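Local coordinates for DUF2520 domain-containing protein (Thermotoga maritima, PDB 2I76), which is of unknown function but binds NADPH through a Rossmann-like domain and probably acts as a dehydrogenase, at residues 13-18 with 39-44; 105-110 with 124-129; 178-183 with 235-240. All coordinates share one frame; numbering follows the deposited sequence.

Contact 1 of 3, residues 13-18 with 39-44; sequences LTRFFL and RNLAEV. With NDP (NADPH dihydro-nicotinamide-adenine-dinucleotide phosphate), chain C.
Leu41 of helix 35-44 meets Thr14, Arg15 and Leu18 of helix 12-19 in a small helix-to-helix contact of the nucleotide-binding domain. The apolar Leu41 thus faces one leucine and two polar side chains. The two segments run nearly parallel, with 21° between their directions. Their axes come no closer than 11.5 Å. The gap is bridged by side chains, and Leu41 does most of the bridging. CG of Leu41 lies anti to the carbonyl carbon (chi1 -54°), which carries the branch toward the Arg15 arm. Its two methyls meet different neighbours. CD1 faces the hydroxyl of Thr14, with OG1 4.2 Å from CD1 of Leu41. CD2 goes to the extended arm of Arg15. It comes up at the edge of the guanidinium, close to its plane, and NE of Arg15 is 3.3 Å from CD2 of Leu41. The two side chains cross at about a right angle, so the arginine lies across the leucine branch. On the next turn Leu18 adds its CD1, 4.3 Å from CB of Leu41. The contact is small, burying 165 Å² in all.

Thr14 touches Leu41 with a polar atom, but that atom has a better partner. Its OG1 is hydrogen-bonded to Gly11 O at the turn into the helix. Leu41 also rests on Thr10, which binds NADPH, and on Ile30 of strand 30-31. Leu13 faces the cofactor instead of helix 35-44. Its CD2 is 3.5 Å from O4D, the ring oxygen of the nicotinamide ribose of NADPH, and 3.6 Å from the nicotinamide nitrogen N1N. A helix that follows strand 6-8 and a glycine-containing turn, and begins beside the dinucleotide, is characteristic of the Rossmann fold.

Contact 2 of 3, residues 105-110 with 124-129; sequences IHPNFS and IVFGLE. With NDP (NADPH dihydro-nicotinamide-adenine-dinucleotide phosphate), chain C.
Ile105, Pro107, Phe126 and Leu128 share one face of an antiparallel strand pair, where strand 126-128 turns antiparallel to strand 102-107 in the mixed sheet of the Rossmann-like domain. Ile105 and Leu128 lie side by side and point the same way, with CG1 of Ile105 3.5 Å from CD2 of Leu128. The Phe126 side chain runs at a slant to that of Ile105, and CG1 of Ile105 is 3.7 Å from CD2 of Phe126. CG of Phe126 is anti to the carbonyl carbon (chi1 -70°), which carries the ring across to Pro107. There CE2 of Phe126 meets CB of the proline. CG2 of Ile124 sits over one face of the Phe126 ring, toward its rim. Beyond the strands, Ile124 crosses Phe109 at about a right angle. Helix 135-145 covers this apolar face, through Val138, Ala142 and Ile145.

The opposite face carries His106, paired with Gly127. Two backbone bonds join them, and Gly127 N to His106 O is the straighter, at 167°. The imidazole swings away from the partner strand toward the nicotinamide, and its ND1 is hydrogen-bonded to Tyr160 OH. The cofactor also touches the backbone beyond the histidine. Pro107 O lies 3.4 Å from C5N of NADPH, while CD2 of His106 is 3.6 Å from the nicotinamide C6N.

Contact 3 of 3, residues 178-183 with 235-240; sequences SKRIYT and KIFGNT
Arg180 is the first residue of 178-183 to meet helix 223-237, and it does so through its guanidinium. The chain bends at chi3 (52°), which turns the group toward Phe237. The phenyl ring meets it edge first: CD2 of Phe237 sits 3.5 Å above one face of the guanidinium, toward its rim. The two planes stand 89° apart, with the ring edge directed at the guanidinium face. The two side chains run past one another from opposite ends. The guanidinium also has a long, weak ion pair with Glu252 of the second subunit.

Ile181 follows and makes the apolar part of the contact. Its CG2 is 3.4 Å from CZ of Phe237, and the two side chains cross at about a right angle. The same methyl lies 4.4 Å from CG2 of Ile236. These are helix ends packing in the all-helical C-terminal part of the chain, whose family belongs to the same clan as the 6-phosphogluconate dehydrogenase C-terminal domain. Ile181 also packs on Ala163 of the second subunit, so this side of helix 171-183 also borders that subunit.

CG2 of Ile236 covers the centre of the Phe237 ring, 3.8 Å above its plane. Just after Phe237, Gly238 ends the helix with a positive phi of 98°.

How the contacts relate
The three contacts follow one another along the chain, each closing before the next opens. Contacts 1 and 2 belong to the nucleotide-binding part. Their centres are 19 Å apart, and they touch: Phe16 CZ is 3.9 Å from Ile124 CD1, and Phe17 CZ is 4.2 Å from Ile105 CG2. Helix 12-19 thus packs against strand 102-107 and the loop residue Ile124, and both contacts meet the same NADPH. Contact 3 lies in the helical C-terminal part. Its centre is about 46 Å from that of contact 1 and about 35 Å from that of contact 2. It takes no part in the cofactor site but adjoins the second subunit.

Contact 1 of 3, residues 13-18 with 39-44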
# COMPACT_ATOMS: atom_id res chain seq x y z
N LEU A 13 1.77 16.59 17.74
CA LEU A 13 3.12 16.13 17.50
C LEU A 13 4.13 16.53 18.57
O LEU A 13 5.16 15.87 18.73
CB LEU A 13 3.59 16.62 16.13
CG LEU A 13 4.92 16.03 15.64
CD1 LEU A 13 4.89 14.53 15.84
CD2 LEU A 13 5.15 16.36 14.18
N THR A 14 3.87 17.60 19.31
CA THR A 14 4.81 18.00 20.35
C THR A 14 4.56 17.14 21.57
O THR A 14 5.49 16.77 22.30
CB THR A 14 4.68 19.49 20.70
OG1 THR A 14 3.38 19.72 21.25
CG2 THR A 14 4.86 20.35 19.47
N ARG A 15 3.29 16.81 21.80
CA ARG A 15 2.95 15.96 22.94
C ARG A 15 3.73 14.68 22.74
O ARG A 15 4.02 13.96 23.69
CB ARG A 15 1.44 15.67 22.99
CG ARG A 15 0.61 16.85 23.45
CD ARG A 15 -0.84 16.48 23.60
NE ARG A 15 -1.62 17.58 24.16
CZ ARG A 15 -2.90 17.82 23.85
NH1 ARG A 15 -3.54 17.05 22.98
NH2 ARG A 15 -3.52 18.85 24.41
N PHE A 16 4.09 14.41 21.49
CA PHE A 16 4.84 13.21 21.17
C PHE A 16 6.27 13.30 21.66
O PHE A 16 6.67 12.56 22.55
CB PHE A 16 4.81 12.98 19.66
CG PHE A 16 5.51 11.73 19.24
CD1 PHE A 16 5.06 10.50 19.65
CD2 PHE A 16 6.65 11.80 18.44
CE1 PHE A 16 5.73 9.33 19.30
CE2 PHE A 16 7.34 10.64 18.07
CZ PHE A 16 6.88 9.40 18.50
N PHE A 17 7.06 14.21 21.10
CA PHE A 17 8.45 14.36 21.52
C PHE A 17 8.59 14.62 23.02
O PHE A 17 9.55 14.18 23.66
CB PHE A 17 9.14 15.48 20.76
CG PHE A 17 9.39 15.17 19.31
CD1 PHE A 17 8.53 15.66 18.32
CD2 PHE A 17 10.51 14.46 18.93
CE1 PHE A 17 8.79 15.45 16.96
CE2 PHE A 17 10.79 14.24 17.58
CZ PHE A 17 9.92 14.74 16.59
N LEU A 18 7.62 15.34 23.59
CA LEU A 18 7.63 15.62 25.01
C LEU A 18 7.59 14.28 25.75
O LEU A 18 8.55 13.87 26.41
CB LEU A 18 6.40 16.45 25.40
CG LEU A 18 6.36 17.96 25.17
CD1 LEU A 18 5.02 18.52 25.65
CD2 LEU A 18 7.48 18.61 25.94
N ARG A 39 0.32 26.35 29.11
CA ARG A 39 0.34 26.04 30.53
C ARG A 39 -0.11 24.61 30.82
O ARG A 39 0.25 24.04 31.85
CB ARG A 39 -0.57 27.00 31.31
CG ARG A 39 0.09 28.28 31.80
CD ARG A 39 -0.71 28.83 32.98
NE ARG A 39 -0.96 30.27 32.90
CZ ARG A 39 -0.08 31.22 33.21
NH1 ARG A 39 1.15 30.90 33.62
NH2 ARG A 39 -0.43 32.50 33.13
N ASN A 40 -0.91 24.04 29.92
CA ASN A 40 -1.38 22.68 30.16
C ASN A 40 -0.32 21.64 29.86
O ASN A 40 -0.17 20.67 30.60
CB ASN A 40 -2.64 22.37 29.34
CG ASN A 40 -3.07 20.93 29.49
OD1 ASN A 40 -2.78 20.09 28.64
ND2 ASN A 40 -3.74 20.63 30.60
N LEU A 41 0.41 21.84 28.77
CA LEU A 41 1.46 20.90 28.41
C LEU A 41 2.64 21.08 29.37
O LEU A 41 3.40 20.14 29.60
CB LEU A 41 1.89 21.11 26.96
CG LEU A 41 0.73 21.07 25.97
CD1 LEU A 41 1.29 21.15 24.59
CD2 LEU A 41 -0.09 19.81 26.13
N ALA A 42 2.79 22.28 29.92
CA ALA A 42 3.86 22.53 30.89
C ALA A 42 3.46 21.81 32.20
O ALA A 42 4.30 21.29 32.93
CB ALA A 42 4.01 24.03 31.15
N GLU A 43 2.15 21.78 32.45
CA GLU A 43 1.59 21.12 33.63
C GLU A 43 1.79 19.60 33.55
O GLU A 43 1.97 18.93 34.57
CB GLU A 43 0.09 21.42 33.72
CG GLU A 43 -0.59 20.84 34.94
CD GLU A 43 -2.10 20.89 34.83
OE1 GLU A 43 -2.64 22.00 34.60
OE2 GLU A 43 -2.75 19.83 34.98
N VAL A 44 1.75 19.08 32.33
CA VAL A 44 1.90 17.65 32.10
C VAL A 44 3.34 17.24 31.79
O VAL A 44 3.68 16.06 31.88
CB VAL A 44 1.00 17.21 30.93
CG1 VAL A 44 1.11 15.71 30.71
CG2 VAL A 44 -0.44 17.61 31.22
PA NDP C . -1.16 21.19 13.99
O1A NDP C . -1.65 20.14 14.87
O2A NDP C . -2.06 21.97 13.06
O5B NDP C . -0.34 22.23 14.92
C5B NDP C . -1.08 22.94 15.89
C4B NDP C . -0.07 23.83 16.56
O4B NDP C . 0.39 24.78 15.53
C3B NDP C . -0.65 24.63 17.65
O3B NDP C . 0.30 24.76 18.70
C2B NDP C . -1.00 25.92 17.06
O2B NDP C . -1.26 27.07 17.87
C1B NDP C . 0.06 26.08 16.03
N9A NDP C . -0.46 26.99 14.95
C8A NDP C . -1.47 26.74 13.98
N7A NDP C . -1.66 27.79 13.21
C5A NDP C . -0.81 28.76 13.65
C6A NDP C . -0.53 30.12 13.24
N6A NDP C . -1.21 30.67 12.22
N1A NDP C . 0.43 30.85 13.91
C2A NDP C . 1.12 30.29 14.96
N3A NDP C . 0.94 29.02 15.42
C4A NDP C . -0.05 28.30 14.71
O3 NDP C . 0.06 20.68 13.18
PN NDP C . 0.74 19.72 12.02
O1N NDP C . -0.12 20.28 10.97
O2N NDP C . 0.45 18.39 12.65
O5D NDP C . 2.28 19.77 11.69
C5D NDP C . 3.20 20.68 12.34
C4D NDP C . 4.61 20.39 11.74
O4D NDP C . 4.90 19.00 11.91
C3D NDP C . 4.72 20.67 10.24
O3D NDP C . 5.98 21.29 9.99
C2D NDP C . 4.53 19.31 9.58
O2D NDP C . 5.09 19.28 8.28
C1D NDP C . 5.21 18.37 10.65
N1N NDP C . 4.69 16.95 10.65
C2N NDP C . 3.30 16.68 10.94
C3N NDP C . 2.89 15.26 10.92
C7N NDP C . 1.50 14.88 11.20
O7N NDP C . 1.08 13.68 11.16
N7N NDP C . 0.57 15.83 11.51
C4N NDP C . 3.87 14.27 10.61
C5N NDP C . 5.19 14.55 10.34
C6N NDP C . 5.61 15.89 10.35
P2B NDP C . -1.22 27.14 19.41
O1X NDP C . -1.61 28.53 19.65
O2X NDP C . 0.16 26.86 19.89
O3X NDP C . -2.22 26.16 20.02

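Contact 2 of 3, residues 105-110 with 124-129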
# COMPACT_ATOMS: atom_id res chain seq x y z
N ILE A 105 13.68 17.49 11.47
CA ILE A 105 13.40 16.08 11.81
C ILE A 105 11.97 15.69 11.42
O ILE A 105 10.99 16.25 11.94
CB ILE A 105 13.65 15.73 13.31
CG1 ILE A 105 13.35 14.24 13.52
CG2 ILE A 105 12.82 16.61 14.23
CD1 ILE A 105 14.07 13.58 14.69
N HIS A 106 11.87 14.72 10.52
CA HIS A 106 10.58 14.29 10.00
C HIS A 106 10.20 12.83 10.20
O HIS A 106 10.75 11.94 9.55
CB HIS A 106 10.48 14.64 8.51
CG HIS A 106 9.17 14.25 7.90
ND1 HIS A 106 8.96 13.03 7.30
CD2 HIS A 106 7.98 14.89 7.89
CE1 HIS A 106 7.69 12.93 6.94
NE2 HIS A 106 7.07 14.05 7.29
N PRO A 107 9.22 12.58 11.09
CA PRO A 107 8.71 11.25 11.41
C PRO A 107 7.67 10.79 10.38
O PRO A 107 6.62 11.44 10.21
CB PRO A 107 8.09 11.45 12.79
CG PRO A 107 7.52 12.80 12.68
CD PRO A 107 8.62 13.58 11.99
N ASN A 108 7.95 9.69 9.68
CA ASN A 108 7.00 9.20 8.68
C ASN A 108 5.94 8.42 9.43
O ASN A 108 6.08 7.22 9.66
CB ASN A 108 7.70 8.30 7.64
CG ASN A 108 8.68 9.07 6.77
OD1 ASN A 108 9.80 9.37 7.18
ND2 ASN A 108 8.26 9.39 5.56
N PHE A 109 4.89 9.11 9.82
CA PHE A 109 3.81 8.50 10.58
C PHE A 109 2.69 9.54 10.69
O PHE A 109 2.91 10.74 10.49
CB PHE A 109 4.33 8.12 11.97
CG PHE A 109 3.62 6.94 12.61
CD1 PHE A 109 2.45 7.12 13.34
CD2 PHE A 109 4.17 5.65 12.53
CE1 PHE A 109 1.83 6.04 13.98
CE2 PHE A 109 3.55 4.56 13.17
CZ PHE A 109 2.39 4.76 13.90
N SER A 110 1.48 9.07 10.98
CA SER A 110 0.35 9.96 11.12
C SER A 110 -0.04 10.04 12.59
O SER A 110 -0.26 9.02 13.26
CB SER A 110 -0.82 9.46 10.28
OG SER A 110 -1.87 10.41 10.30
N ILE A 124 9.41 4.05 13.48
CA ILE A 124 9.18 5.31 12.79
C ILE A 124 10.50 5.73 12.19
O ILE A 124 11.38 6.24 12.88
CB ILE A 124 8.72 6.41 13.76
CG1 ILE A 124 7.34 6.09 14.30
CG2 ILE A 124 8.67 7.75 13.04
CD1 ILE A 124 6.82 7.12 15.28
N VAL A 125 10.66 5.51 10.89
CA VAL A 125 11.88 5.91 10.22
C VAL A 125 11.85 7.43 10.09
O VAL A 125 10.87 8.00 9.59
CB VAL A 125 11.97 5.29 8.81
CG1 VAL A 125 13.20 5.81 8.09
CG2 VAL A 125 12.00 3.78 8.92
N PHE A 126 12.91 8.08 10.56
CA PHE A 126 13.00 9.53 10.49
C PHE A 126 13.78 10.10 9.32
O PHE A 126 14.81 9.57 8.91
CB PHE A 126 13.60 10.11 11.77
CG PHE A 126 12.71 10.00 12.97
CD1 PHE A 126 12.90 8.97 13.89
CD2 PHE A 126 11.70 10.92 13.18
CE1 PHE A 126 12.09 8.87 15.02
CE2 PHE A 126 10.88 10.83 14.30
CZ PHE A 126 11.08 9.80 15.22
N GLY A 127 13.26 11.20 8.80
CA GLY A 127 13.93 11.88 7.71
C GLY A 127 14.56 13.11 8.34
O GLY A 127 13.87 14.09 8.63
N LEU A 128 15.86 13.04 8.58
CA LEU A 128 16.56 14.16 9.19
C LEU A 128 17.27 14.92 8.08
O LEU A 128 17.42 14.42 6.97
CB LEU A 128 17.56 13.67 10.23
CG LEU A 128 17.13 12.46 11.06
CD1 LEU A 128 18.08 12.26 12.22
CD2 LEU A 128 15.72 12.66 11.57
N GLU A 129 17.71 16.13 8.40
CA GLU A 129 18.39 17.01 7.46
C GLU A 129 18.60 18.29 8.26
O GLU A 129 17.66 19.05 8.52
CB GLU A 129 17.49 17.22 6.23
CG GLU A 129 17.89 18.32 5.26
CD GLU A 129 17.37 19.69 5.68
OE1 GLU A 129 18.18 20.53 6.13
OE2 GLU A 129 16.14 19.92 5.56
PA NDP C . -1.16 21.19 13.99
O1A NDP C . -1.65 20.14 14.87
O2A NDP C . -2.06 21.97 13.06
O5B NDP C . -0.34 22.23 14.92
C5B NDP C . -1.08 22.94 15.89
C4B NDP C . -0.07 23.83 16.56
O4B NDP C . 0.39 24.78 15.53
C3B NDP C . -0.65 24.63 17.65
O3B NDP C . 0.30 24.76 18.70
C2B NDP C . -1.00 25.92 17.06
O2B NDP C . -1.26 27.07 17.87
C1B NDP C . 0.06 26.08 16.03
N9A NDP C . -0.46 26.99 14.95
C8A NDP C . -1.47 26.74 13.98
N7A NDP C . -1.66 27.79 13.21
C5A NDP C . -0.81 28.76 13.65
C6A NDP C . -0.53 30.12 13.24
N6A NDP C . -1.21 30.67 12.22
N1A NDP C . 0.43 30.85 13.91
C2A NDP C . 1.12 30.29 14.96
N3A NDP C . 0.94 29.02 15.42
C4A NDP C . -0.05 28.30 14.71
O3 NDP C . 0.06 20.68 13.18
PN NDP C . 0.74 19.72 12.02
O1N NDP C . -0.12 20.28 10.97
O2N NDP C . 0.45 18.39 12.65
O5D NDP C . 2.28 19.77 11.69
C5D NDP C . 3.20 20.68 12.34
C4D NDP C . 4.61 20.39 11.74
O4D NDP C . 4.90 19.00 11.91
C3D NDP C . 4.72 20.67 10.24
O3D NDP C . 5.98 21.29 9.99
C2D NDP C . 4.53 19.31 9.58
O2D NDP C . 5.09 19.28 8.28
C1D NDP C . 5.21 18.37 10.65
N1N NDP C . 4.69 16.95 10.65
C2N NDP C . 3.30 16.68 10.94
C3N NDP C . 2.89 15.26 10.92
C7N NDP C . 1.50 14.88 11.20
O7N NDP C . 1.08 13.68 11.16
N7N NDP C . 0.57 15.83 11.51
C4N NDP C . 3.87 14.27 10.61
C5N NDP C . 5.19 14.55 10.34
C6N NDP C . 5.61 15.89 10.35
P2B NDP C . -1.22 27.14 19.41
O1X NDP C . -1.61 28.53 19.65
O2X NDP C . 0.16 26.86 19.89
O3X NDP C . -2.22 26.16 20.02

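Contact 3 of 3, residues 178-183 with 235-240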
# COMPACT_ATOMS: atom_id res chain seq x y z
N SER A 178 -11.29 1.61 -7.88
CA SER A 178 -11.93 0.33 -7.60
C SER A 178 -13.29 0.48 -6.94
O SER A 178 -14.25 -0.20 -7.32
CB SER A 178 -11.04 -0.51 -6.72
OG SER A 178 -9.80 -0.70 -7.34
N LYS A 179 -13.38 1.34 -5.93
CA LYS A 179 -14.65 1.53 -5.24
C LYS A 179 -15.68 1.98 -6.25
O LYS A 179 -16.85 1.65 -6.16
CB LYS A 179 -14.54 2.59 -4.15
CG LYS A 179 -15.89 3.06 -3.63
CD LYS A 179 -15.72 4.07 -2.52
CE LYS A 179 -17.05 4.42 -1.89
NZ LYS A 179 -16.89 5.36 -0.74
N ARG A 180 -15.22 2.73 -7.24
CA ARG A 180 -16.13 3.20 -8.25
C ARG A 180 -16.70 2.05 -9.05
O ARG A 180 -17.91 2.01 -9.30
CB ARG A 180 -15.44 4.23 -9.17
CG ARG A 180 -15.44 5.66 -8.58
CD ARG A 180 -14.96 6.71 -9.57
NE ARG A 180 -15.68 6.62 -10.83
CZ ARG A 180 -15.26 7.19 -11.96
NH1 ARG A 180 -14.13 7.90 -11.96
NH2 ARG A 180 -15.96 7.05 -13.08
N ILE A 181 -15.86 1.08 -9.41
CA ILE A 181 -16.36 -0.04 -10.19
C ILE A 181 -17.03 -1.12 -9.34
O ILE A 181 -17.75 -1.94 -9.88
CB ILE A 181 -15.25 -0.66 -11.10
CG1 ILE A 181 -14.72 -1.96 -10.50
CG2 ILE A 181 -14.12 0.33 -11.33
CD1 ILE A 181 -15.46 -3.18 -11.02
N TYR A 182 -16.79 -1.12 -8.03
CA TYR A 182 -17.44 -2.09 -7.16
C TYR A 182 -18.85 -1.64 -6.92
O TYR A 182 -19.75 -2.46 -6.71
CB TYR A 182 -16.73 -2.23 -5.81
CG TYR A 182 -15.59 -3.20 -5.88
CD1 TYR A 182 -14.52 -3.12 -4.99
CD2 TYR A 182 -15.55 -4.18 -6.87
CE1 TYR A 182 -13.44 -3.98 -5.10
CE2 TYR A 182 -14.48 -5.04 -6.99
CZ TYR A 182 -13.42 -4.94 -6.11
OH TYR A 182 -12.34 -5.77 -6.26
N THR A 183 -19.04 -0.33 -6.96
CA THR A 183 -20.34 0.27 -6.77
C THR A 183 -21.13 0.20 -8.07
O THR A 183 -22.35 0.25 -8.08
CB THR A 183 -20.19 1.71 -6.32
OG1 THR A 183 -19.30 2.39 -7.21
CG2 THR A 183 -19.62 1.76 -4.91
N LYS A 235 -13.71 1.56 -21.28
CA LYS A 235 -15.17 1.51 -21.24
C LYS A 235 -15.76 2.14 -19.98
O LYS A 235 -16.81 2.78 -20.03
CB LYS A 235 -15.64 0.05 -21.34
CG LYS A 235 -15.94 -0.45 -22.76
CD LYS A 235 -16.06 -1.99 -22.82
CE LYS A 235 -17.01 -2.47 -23.93
NZ LYS A 235 -16.64 -2.02 -25.30
N ILE A 236 -15.08 1.97 -18.86
CA ILE A 236 -15.57 2.48 -17.58
C ILE A 236 -15.17 3.90 -17.18
O ILE A 236 -15.95 4.62 -16.53
CB ILE A 236 -15.16 1.52 -16.43
CG1 ILE A 236 -15.66 0.10 -16.75
CG2 ILE A 236 -15.73 2.02 -15.10
CD1 ILE A 236 -15.41 -0.94 -15.67
N PHE A 237 -13.97 4.33 -17.56
CA PHE A 237 -13.51 5.65 -17.16
C PHE A 237 -13.26 6.67 -18.26
O PHE A 237 -12.84 7.79 -17.97
CB PHE A 237 -12.25 5.51 -16.32
CG PHE A 237 -12.39 4.54 -15.16
CD1 PHE A 237 -11.74 3.31 -15.19
CD2 PHE A 237 -13.12 4.90 -14.02
CE1 PHE A 237 -11.81 2.46 -14.09
CE2 PHE A 237 -13.19 4.06 -12.91
CZ PHE A 237 -12.54 2.84 -12.95
N GLY A 238 -13.49 6.31 -19.51
CA GLY A 238 -13.26 7.26 -20.58
C GLY A 238 -11.93 7.16 -21.30
O GLY A 238 -11.86 7.41 -22.51
N ASN A 239 -10.87 6.82 -20.58
CA ASN A 239 -9.57 6.68 -21.23
C ASN A 239 -8.78 5.54 -20.64
O ASN A 239 -9.29 4.78 -19.81
CB ASN A 239 -8.77 8.00 -21.17
CG ASN A 239 -8.51 8.46 -19.76
OD1 ASN A 239 -7.72 7.86 -19.03
ND2 ASN A 239 -9.17 9.54 -19.37
N THR A 240 -7.52 5.42 -21.06
CA THR A 240 -6.66 4.35 -20.58
C THR A 240 -5.32 4.89 -20.09
O THR A 240 -4.38 4.13 -19.84
CB THR A 240 -6.40 3.35 -21.71
OG1 THR A 240 -5.58 3.98 -22.71
CG2 THR A 240 -7.72 2.90 -22.33